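Long-range contact in lysyl oxidase (Pichia pastoris, PDB 1W7C), which probably oxidises primary amines, including lysine side chains, using a copper ion and a topaquinone cofactor made from one of its own tyrosines: residues Val536-Pro548 with Trp597-Asp609. Sequence-based numbering, arbitrary orientation.
Unlike the reference sequence in segment 536-548: Phe537 (reference Leu), Asn539 (reference Lys). With CA (calcium ion), chain E.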
ATOM      1  N   VAL A 536       8.672  21.605 -15.205  1.00 18.47           N
ATOM      2  CA  VAL A 536       8.872  22.335 -13.950  1.00 18.66           C
ATOM      3  C   VAL A 536       7.573  22.994 -13.526  1.00 16.25           C
ATOM      4  O   VAL A 536       6.916  23.610 -14.326  1.00 19.13           O
ATOM      5  CB  VAL A 536       9.937  23.399 -14.120  1.00 19.10           C
ATOM      6  CG1 VAL A 536      10.126  24.215 -12.826  1.00 19.53           C
ATOM      7  CG2 VAL A 536      11.233  22.767 -14.547  1.00 20.67           C
ATOM      8  N   PHE A 537       7.208  22.827 -12.255  1.00 17.47           N
ATOM      9  CA  PHE A 537       6.087  23.559 -11.645  1.00 18.04           C
ATOM     10  C   PHE A 537       6.619  24.958 -11.294  1.00 17.41           C
ATOM     11  O   PHE A 537       7.225  25.158 -10.241  1.00 17.86           O
ATOM     12  CB  PHE A 537       5.575  22.832 -10.395  1.00 19.12           C
ATOM     13  CG  PHE A 537       4.831  21.567 -10.676  1.00 20.22           C
ATOM     14  CD1 PHE A 537       5.372  20.364 -10.342  1.00 19.53           C
ATOM     15  CD2 PHE A 537       3.543  21.581 -11.159  1.00 24.38           C
ATOM     16  CE1 PHE A 537       4.713  19.193 -10.573  1.00 24.04           C
ATOM     17  CE2 PHE A 537       2.854  20.387 -11.345  1.00 24.38           C
ATOM     18  CZ  PHE A 537       3.449  19.207 -11.082  1.00 22.91           C
ATOM     19  N   GLU A 538       6.449  25.907 -12.213  1.00 17.33           N
ATOM     20  CA  GLU A 538       7.093  27.215 -12.088  1.00 20.20           C
ATOM     21  C   GLU A 538       6.460  28.117 -11.036  1.00 18.11           C
ATOM     22  O   GLU A 538       7.139  28.980 -10.508  1.00 19.11           O
ATOM     23  CB  GLU A 538       7.123  27.925 -13.455  1.00 23.47           C
ATOM     24  CG  GLU A 538       7.966  27.186 -14.472  1.00 27.11           C
ATOM     25  CD  GLU A 538       8.175  27.948 -15.771  1.00 39.51           C
ATOM     26  OE1 GLU A 538       7.613  29.047 -15.944  1.00 50.93           O
ATOM     27  OE2 GLU A 538       8.920  27.436 -16.617  1.00 48.16           O
ATOM     28  N   ASN A 539       5.163  27.927 -10.778  1.00 18.18           N
ATOM     29  CA  ASN A 539       4.358  28.840  -9.969  1.00 16.70           C
ATOM     30  C   ASN A 539       3.416  28.042  -9.113  1.00 17.13           C
ATOM     31  O   ASN A 539       3.045  26.936  -9.484  1.00 19.31           O
ATOM     32  CB  ASN A 539       3.506  29.814 -10.822  1.00 22.81           C
ATOM     33  CG  ASN A 539       4.315  30.785 -11.577  1.00 23.01           C
ATOM     34  OD1 ASN A 539       4.886  30.439 -12.606  1.00 26.51           O
ATOM     35  ND2 ASN A 539       4.388  32.033 -11.087  1.00 23.94           N
ATOM     36  N   GLU A 540       2.997  28.611  -7.997  1.00 16.33           N
ATOM     37  CA  GLU A 540       1.937  28.024  -7.202  1.00 16.34           C
ATOM     38  C   GLU A 540       0.681  27.921  -8.094  1.00 15.29           C
ATOM     39  O   GLU A 540       0.293  28.877  -8.760  1.00 18.79           O
ATOM     40  CB  GLU A 540       1.641  28.909  -5.991  1.00 14.54           C
ATOM     41  CG  GLU A 540       2.774  29.001  -5.019  1.00 15.11           C
ATOM     42  CD  GLU A 540       2.558  30.021  -3.908  1.00 14.90           C
ATOM     43  OE1 GLU A 540       1.848  31.031  -4.157  1.00 15.28           O
ATOM     44  OE2 GLU A 540       3.113  29.790  -2.797  1.00 14.65           O
ATOM     45  N   ASP A 541       0.043  26.755  -8.032  1.00 16.36           N
ATOM     46  CA  ASP A 541      -1.155  26.468  -8.835  1.00 17.29           C
ATOM     47  C   ASP A 541      -2.357  26.436  -7.891  1.00 16.31           C
ATOM     48  O   ASP A 541      -2.408  25.629  -6.965  1.00 16.67           O
ATOM     49  CB  ASP A 541      -0.964  25.144  -9.581  0.70 17.87           C
ATOM     50  CG  ASP A 541      -2.039  24.876 -10.595  0.70 22.30           C
ATOM     51  OD1 ASP A 541      -3.159  25.475 -10.532  0.70 18.81           O
ATOM     52  OD2 ASP A 541      -1.805  24.107 -11.543  0.70 21.78           O
ATOM     53  N   PHE A 542      -3.321  27.319  -8.093  1.00 16.66           N
ATOM     54  CA  PHE A 542      -4.501  27.362  -7.248  1.00 16.62           C
ATOM     55  C   PHE A 542      -5.257  26.033  -7.241  1.00 17.69           C
ATOM     56  O   PHE A 542      -5.874  25.677  -6.266  1.00 17.19           O
ATOM     57  CB  PHE A 542      -5.435  28.476  -7.716  1.00 16.95           C
ATOM     58  CG  PHE A 542      -6.584  28.700  -6.796  1.00 20.55           C
ATOM     59  CD1 PHE A 542      -6.432  29.464  -5.655  1.00 22.51           C
ATOM     60  CD2 PHE A 542      -7.801  28.094  -7.036  1.00 24.85           C
ATOM     61  CE1 PHE A 542      -7.475  29.633  -4.785  1.00 28.60           C
ATOM     62  CE2 PHE A 542      -8.870  28.255  -6.146  1.00 34.08           C
ATOM     63  CZ  PHE A 542      -8.710  29.038  -5.044  1.00 30.78           C
ATOM     64  N   ASN A 543      -5.207  25.312  -8.355  1.00 16.20           N
ATOM     65  CA  ASN A 543      -5.903  24.036  -8.508  1.00 17.15           C
ATOM     66  C   ASN A 543      -5.258  22.895  -7.731  1.00 16.99           C
ATOM     67  O   ASN A 543      -5.847  21.822  -7.592  1.00 18.89           O
ATOM     68  CB  ASN A 543      -5.971  23.637  -9.993  1.00 19.03           C
ATOM     69  CG  ASN A 543      -6.813  24.562 -10.803  1.00 25.86           C
ATOM     70  OD1 ASN A 543      -7.713  25.208 -10.296  1.00 28.14           O
ATOM     71  ND2 ASN A 543      -6.532  24.613 -12.084  1.00 35.32           N
ATOM     72  N   GLY A 544      -4.029  23.068  -7.215  1.00 15.99           N
ATOM     73  CA  GLY A 544      -3.268  21.974  -6.651  1.00 16.35           C
ATOM     74  C   GLY A 544      -2.874  20.963  -7.704  1.00 17.44           C
ATOM     75  O   GLY A 544      -2.994  21.209  -8.907  1.00 19.05           O
ATOM     76  N   ILE A 545      -2.401  19.834  -7.234  1.00 15.81           N
ATOM     77  CA  ILE A 545      -1.943  18.754  -8.054  1.00 14.46           C
ATOM     78  C   ILE A 545      -2.747  17.525  -7.679  1.00 15.18           C
ATOM     79  O   ILE A 545      -2.836  17.176  -6.509  1.00 17.75           O
ATOM     80  CB  ILE A 545      -0.447  18.481  -7.830  1.00 18.99           C
ATOM     81  CG1 ILE A 545       0.379  19.655  -8.335  1.00 24.21           C
ATOM     82  CG2 ILE A 545      -0.005  17.161  -8.498  1.00 28.03           C
ATOM     83  CD1 ILE A 545       1.752  19.728  -7.781  1.00 33.09           C
ATOM     84  N   ASN A 546      -3.307  16.842  -8.680  1.00 15.38           N
ATOM     85  CA  ASN A 546      -3.923  15.550  -8.468  1.00 14.85           C
ATOM     86  C   ASN A 546      -3.052  14.482  -9.112  1.00 17.09           C
ATOM     87  O   ASN A 546      -2.461  14.722 -10.165  1.00 16.80           O
ATOM     88  CB  ASN A 546      -5.337  15.540  -9.030  1.00 16.00           C
ATOM     89  CG  ASN A 546      -6.293  16.411  -8.191  1.00 15.51           C
ATOM     90  OD1 ASN A 546      -6.157  16.473  -6.955  1.00 15.94           O
ATOM     91  ND2 ASN A 546      -7.259  17.003  -8.829  1.00 18.52           N
ATOM     92  N   TRP A 547      -2.940  13.343  -8.447  1.00 14.87           N
ATOM     93  CA  TRP A 547      -2.115  12.267  -8.981  1.00 14.67           C
ATOM     94  C   TRP A 547      -2.586  11.887 -10.414  1.00 14.63           C
ATOM     95  O   TRP A 547      -3.779  11.896 -10.714  1.00 15.79           O
ATOM     96  CB  TRP A 547      -2.144  11.059  -8.038  1.00 15.67           C
ATOM     97  CG  TRP A 547      -1.635  11.388  -6.664  1.00 15.95           C
ATOM     98  CD1 TRP A 547      -2.311  11.245  -5.476  1.00 14.36           C
ATOM     99  CD2 TRP A 547      -0.315  11.850  -6.310  1.00 15.98           C
ATOM    100  NE1 TRP A 547      -1.525  11.668  -4.443  1.00 15.67           N
ATOM    101  CE2 TRP A 547      -0.306  12.059  -4.927  1.00 15.34           C
ATOM    102  CE3 TRP A 547       0.841  12.153  -7.036  1.00 17.73           C
ATOM    103  CZ2 TRP A 547       0.849  12.441  -4.225  1.00 17.95           C
ATOM    104  CZ3 TRP A 547       1.976  12.578  -6.350  1.00 19.12           C
ATOM    105  CH2 TRP A 547       1.956  12.752  -4.977  1.00 18.76           C
ATOM    106  N   PRO A 548      -1.647  11.580 -11.311  1.00 14.73           N
ATOM    107  CA  PRO A 548      -1.958  11.463 -12.735  1.00 16.27           C
ATOM    108  C   PRO A 548      -2.725  10.175 -13.066  1.00 15.40           C
ATOM    109  O   PRO A 548      -2.554   9.120 -12.405  1.00 15.80           O
ATOM    110  CB  PRO A 548      -0.575  11.425 -13.391  1.00 18.08           C
ATOM    111  CG  PRO A 548       0.318  10.860 -12.286  1.00 18.90           C
ATOM    112  CD  PRO A 548      -0.202  11.525 -11.072  1.00 16.10           C
ATOM    113  N   TRP A 597      -7.751  23.211   1.833  1.00 13.28           N
ATOM    114  CA  TRP A 597      -6.662  22.331   1.441  1.00 13.21           C
ATOM    115  C   TRP A 597      -7.125  20.946   1.001  1.00 12.83           C
ATOM    116  O   TRP A 597      -6.341  20.224   0.401  1.00 13.38           O
ATOM    117  CB  TRP A 597      -5.700  22.144   2.652  1.00 13.00           C
ATOM    118  CG  TRP A 597      -6.385  21.656   3.882  1.00 13.52           C
ATOM    119  CD1 TRP A 597      -6.948  22.442   4.835  1.00 13.93           C
ATOM    120  CD2 TRP A 597      -6.772  20.333   4.168  1.00 12.68           C
ATOM    121  NE1 TRP A 597      -7.623  21.672   5.735  1.00 14.19           N
ATOM    122  CE2 TRP A 597      -7.524  20.362   5.345  1.00 13.76           C
ATOM    123  CE3 TRP A 597      -6.496  19.084   3.586  1.00 13.25           C
ATOM    124  CZ2 TRP A 597      -8.024  19.208   5.941  1.00 14.20           C
ATOM    125  CZ3 TRP A 597      -6.976  17.935   4.210  1.00 13.96           C
ATOM    126  CH2 TRP A 597      -7.725  18.013   5.367  1.00 14.68           C
ATOM    127  N   ALA A 598      -8.384  20.584   1.282  1.00 13.35           N
ATOM    128  CA  ALA A 598      -8.820  19.181   1.180  1.00 13.16           C
ATOM    129  C   ALA A 598      -9.415  18.797  -0.180  1.00 12.75           C
ATOM    130  O   ALA A 598      -9.915  17.710  -0.344  1.00 13.92           O
ATOM    131  CB  ALA A 598      -9.772  18.854   2.300  1.00 14.34           C
ATOM    132  N   ARG A 599      -9.260  19.676  -1.164  1.00 13.14           N
ATOM    133  CA  ARG A 599      -9.934  19.588  -2.446  1.00 13.76           C
ATOM    134  C   ARG A 599      -9.099  19.032  -3.604  1.00 14.36           C
ATOM    135  O   ARG A 599      -9.670  18.769  -4.664  1.00 14.11           O
ATOM    136  CB  ARG A 599     -10.447  20.968  -2.854  1.00 13.90           C
ATOM    137  CG  ARG A 599      -9.370  22.055  -2.954  1.00 14.56           C
ATOM    138  CD  ARG A 599      -9.951  23.422  -3.183  1.00 14.99           C
ATOM    139  NE  ARG A 599      -8.934  24.484  -3.050  1.00 15.15           N
ATOM    140  CZ  ARG A 599      -8.148  24.875  -4.027  1.00 15.71           C
ATOM    141  NH1 ARG A 599      -8.251  24.377  -5.244  1.00 16.55           N
ATOM    142  NH2 ARG A 599      -7.285  25.838  -3.796  1.00 15.91           N
ATOM    143  N   SER A 600      -7.793  18.838  -3.366  1.00 13.15           N
ATOM    144  CA  SER A 600      -6.882  18.252  -4.343  1.00 12.79           C
ATOM    145  C   SER A 600      -5.984  17.303  -3.592  1.00 12.29           C
ATOM    146  O   SER A 600      -5.969  17.297  -2.373  1.00 13.56           O
ATOM    147  CB  SER A 600      -6.047  19.338  -5.028  1.00 14.21           C
ATOM    148  OG  SER A 600      -6.945  20.253  -5.652  1.00 15.09           O
ATOM    149  N   ASN A 601      -5.203  16.500  -4.307  1.00 12.39           N
ATOM    150  CA  ASN A 601      -4.295  15.576  -3.621  1.00 12.49           C
ATOM    151  C   ASN A 601      -3.125  16.243  -2.883  1.00 12.40           C
ATOM    152  O   ASN A 601      -2.702  15.778  -1.835  1.00 13.05           O
ATOM    153  CB  ASN A 601      -3.742  14.521  -4.581  1.00 12.64           C
ATOM    154  CG  ASN A 601      -4.781  13.590  -5.136  1.00 13.82           C
ATOM    155  OD1 ASN A 601      -4.848  13.407  -6.367  1.00 15.71           O
ATOM    156  ND2 ASN A 601      -5.553  12.967  -4.281  1.00 14.78           N
ATOM    157  N   LEU A 602      -2.586  17.313  -3.486  1.00 13.13           N
ATOM    158  CA  LEU A 602      -1.447  17.996  -2.906  1.00 13.23           C
ATOM    159  C   LEU A 602      -1.327  19.417  -3.457  1.00 13.65           C
ATOM    160  O   LEU A 602      -1.836  19.753  -4.538  1.00 14.02           O
ATOM    161  CB  LEU A 602      -0.167  17.224  -3.010  1.00 21.51           C
ATOM    162  CG  LEU A 602       0.957  17.182  -3.992  1.00 35.87           C
ATOM    163  CD1 LEU A 602       1.610  18.456  -4.318  1.00 24.11           C
ATOM    164  CD2 LEU A 602       2.033  16.276  -3.369  1.00 28.57           C
ATOM    165  N   PHE A 603      -0.677  20.259  -2.657  1.00 13.15           N
ATOM    166  CA  PHE A 603      -0.389  21.624  -3.042  1.00 13.23           C
ATOM    167  C   PHE A 603       1.072  21.915  -2.773  1.00 13.18           C
ATOM    168  O   PHE A 603       1.654  21.426  -1.811  1.00 14.78           O
ATOM    169  CB  PHE A 603      -1.213  22.608  -2.206  1.00 14.04           C
ATOM    170  CG  PHE A 603      -2.692  22.592  -2.518  1.00 12.89           C
ATOM    171  CD1 PHE A 603      -3.542  21.706  -1.858  1.00 14.08           C
ATOM    172  CD2 PHE A 603      -3.215  23.412  -3.467  1.00 13.81           C
ATOM    173  CE1 PHE A 603      -4.892  21.677  -2.183  1.00 14.99           C
ATOM    174  CE2 PHE A 603      -4.557  23.401  -3.770  1.00 16.12           C
ATOM    175  CZ  PHE A 603      -5.404  22.509  -3.151  1.00 15.23           C
ATOM    176  N   LEU A 604       1.672  22.713  -3.652  1.00 13.48           N
ATOM    177  CA  LEU A 604       3.059  23.204  -3.462  1.00 13.88           C
ATOM    178  C   LEU A 604       3.037  24.692  -3.242  1.00 13.92           C
ATOM    179  O   LEU A 604       2.415  25.418  -4.047  1.00 15.97           O
ATOM    180  CB  LEU A 604       3.859  22.897  -4.731  1.00 15.42           C
ATOM    181  CG  LEU A 604       3.966  21.411  -5.084  1.00 15.34           C
ATOM    182  CD1 LEU A 604       4.627  21.243  -6.446  1.00 21.32           C
ATOM    183  CD2 LEU A 604       4.730  20.611  -4.063  1.00 18.02           C
ATOM    184  N   THR A 605       3.653  25.173  -2.165  1.00 13.59           N
ATOM    185  CA  THR A 605       3.713  26.594  -1.900  1.00 14.21           C
ATOM    186  C   THR A 605       5.109  27.041  -1.550  1.00 13.63           C
ATOM    187  O   THR A 605       5.979  26.239  -1.173  1.00 13.67           O
ATOM    188  CB  THR A 605       2.779  27.007  -0.765  1.00 14.71           C
ATOM    189  OG1 THR A 605       3.250  26.419   0.463  1.00 14.70           O
ATOM    190  CG2 THR A 605       1.321  26.548  -1.016  1.00 15.54           C
ATOM    191  N   LYS A 606       5.327  28.352  -1.618  1.00 14.25           N
ATOM    192  CA  LYS A 606       6.546  28.969  -1.120  1.00 14.28           C
ATOM    193  C   LYS A 606       6.489  29.013   0.395  1.00 14.33           C
ATOM    194  O   LYS A 606       5.549  29.527   0.972  1.00 14.76           O
ATOM    195  CB  LYS A 606       6.711  30.355  -1.750  1.00 16.19           C
ATOM    196  CG  LYS A 606       7.824  31.190  -1.202  1.00 18.94           C
ATOM    197  CD  LYS A 606       7.792  32.606  -1.834  1.00 25.87           C
ATOM    198  CE  LYS A 606       8.788  33.529  -1.285  1.00 42.09           C
ATOM    199  NZ  LYS A 606       8.746  34.754  -2.080  1.00 39.38           N
ATOM    200  N   HIS A 607       7.535  28.535   1.034  1.00 14.38           N
ATOM    201  CA  HIS A 607       7.600  28.519   2.486  1.00 14.07           C
ATOM    202  C   HIS A 607       7.461  29.923   3.047  1.00 15.39           C
ATOM    203  O   HIS A 607       8.130  30.840   2.574  1.00 15.54           O
ATOM    204  CB  HIS A 607       8.921  27.972   2.990  1.00 14.73           C
ATOM    205  CG  HIS A 607       8.993  27.925   4.482  1.00 15.61           C
ATOM    206  ND1 HIS A 607       9.367  29.012   5.242  1.00 17.13           N
ATOM    207  CD2 HIS A 607       8.589  26.976   5.351  1.00 15.65           C
ATOM    208  CE1 HIS A 607       9.226  28.712   6.524  1.00 17.95           C
ATOM    209  NE2 HIS A 607       8.785  27.465   6.619  1.00 16.45           N
ATOM    210  N   LYS A 608       6.624  30.095   4.065  1.00 15.20           N
ATOM    211  CA  LYS A 608       6.546  31.351   4.825  1.00 15.07           C
ATOM    212  C   LYS A 608       6.298  31.036   6.285  1.00 15.15           C
ATOM    213  O   LYS A 608       5.509  30.159   6.631  1.00 15.58           O
ATOM    214  CB  LYS A 608       5.420  32.225   4.307  1.00 16.10           C
ATOM    215  CG  LYS A 608       5.612  32.743   2.878  1.00 15.39           C
ATOM    216  CD  LYS A 608       4.492  33.616   2.373  1.00 15.98           C
ATOM    217  CE  LYS A 608       4.801  34.116   0.978  1.00 15.81           C
ATOM    218  NZ  LYS A 608       3.762  34.959   0.358  1.00 17.81           N
ATOM    219  N   ASP A 609       6.944  31.797   7.172  1.00 16.35           N
ATOM    220  CA  ASP A 609       6.653  31.698   8.598  1.00 16.77           C
ATOM    221  C   ASP A 609       5.215  32.083   8.915  1.00 16.29           C
ATOM    222  O   ASP A 609       4.671  31.567   9.908  1.00 18.13           O
ATOM    223  CB  ASP A 609       7.601  32.579   9.389  1.00 19.98           C
ATOM    224  CG  ASP A 609       9.014  32.112   9.335  1.00 24.20           C
ATOM    225  OD1 ASP A 609       9.301  30.892   9.413  1.00 19.46           O
ATOM    226  OD2 ASP A 609       9.940  32.936   9.269  1.00 21.41           O
TER
HETATM  227 CA    CA E 803       2.137  31.820  -1.824  1.00 15.06          CA
HETATM  228  O   HOH W   1      -0.494  23.677  -5.707  1.00 31.61           O
HETATM  229  O   HOH W   2       1.339  24.712  -6.486  1.00 31.65           O
HETATM  230  O   HOH W   3      -9.290  18.620  -7.457  1.00 17.62           O
HETATM  231  O   HOH W   4      -5.641  11.581  -8.470  1.00 41.08           O
HETATM  232  O   HOH W   5       3.267  30.918   0.094  1.00 16.07           O
HETATM  233  O   HOH W   6       1.441  33.324  -0.063  1.00 16.73           O
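Ile545 and Leu602 form a lone antiparallel bridge, made irregular by a classic beta bulge at Asn601 and Leu602, where the loop between strands 526-536 and 553-559 lies against strand 602-606 and the residues just before it in the copper amine oxidase enzyme domain. Ile545 N gives a 2.8 Å hydrogen bond to Leu602 O. At the bulge two short asparagine side chains each put OD1 on a backbone N-H opposite: Asn546 OD1 takes Asn601 N, and Asn601 OD1 takes Trp547 N, while Asn601 CB sits over the indole face. Gly544 ends a type I turn with positive phi, and a side chain would strike Phe603 and Ser600. Arg599, extended from CG to NE, thereby carries NH1 and NH2 out to Phe542 O (2.9 and 2.8 Å), its guanidinium flat on the Phe542 ring with planes 28° apart. A methionine in place of Arg599 would probably leave that carbonyl without its two donors and the ring without its cation. Glu540 chelates calcium through both oxygens, and OE2 also accepts from Lys606 N (N-H...O angle 171°); Phe633 O, the Asp635 and Glu637 carboxylates and two waters complete the site. Ile545 CD1 meets Leu604 CD1 at 3.5 Å, in an apolar layer that Leu555 and Ile557 of strand 553-559 continue, while strand 642-654 pairs with strand 602-606.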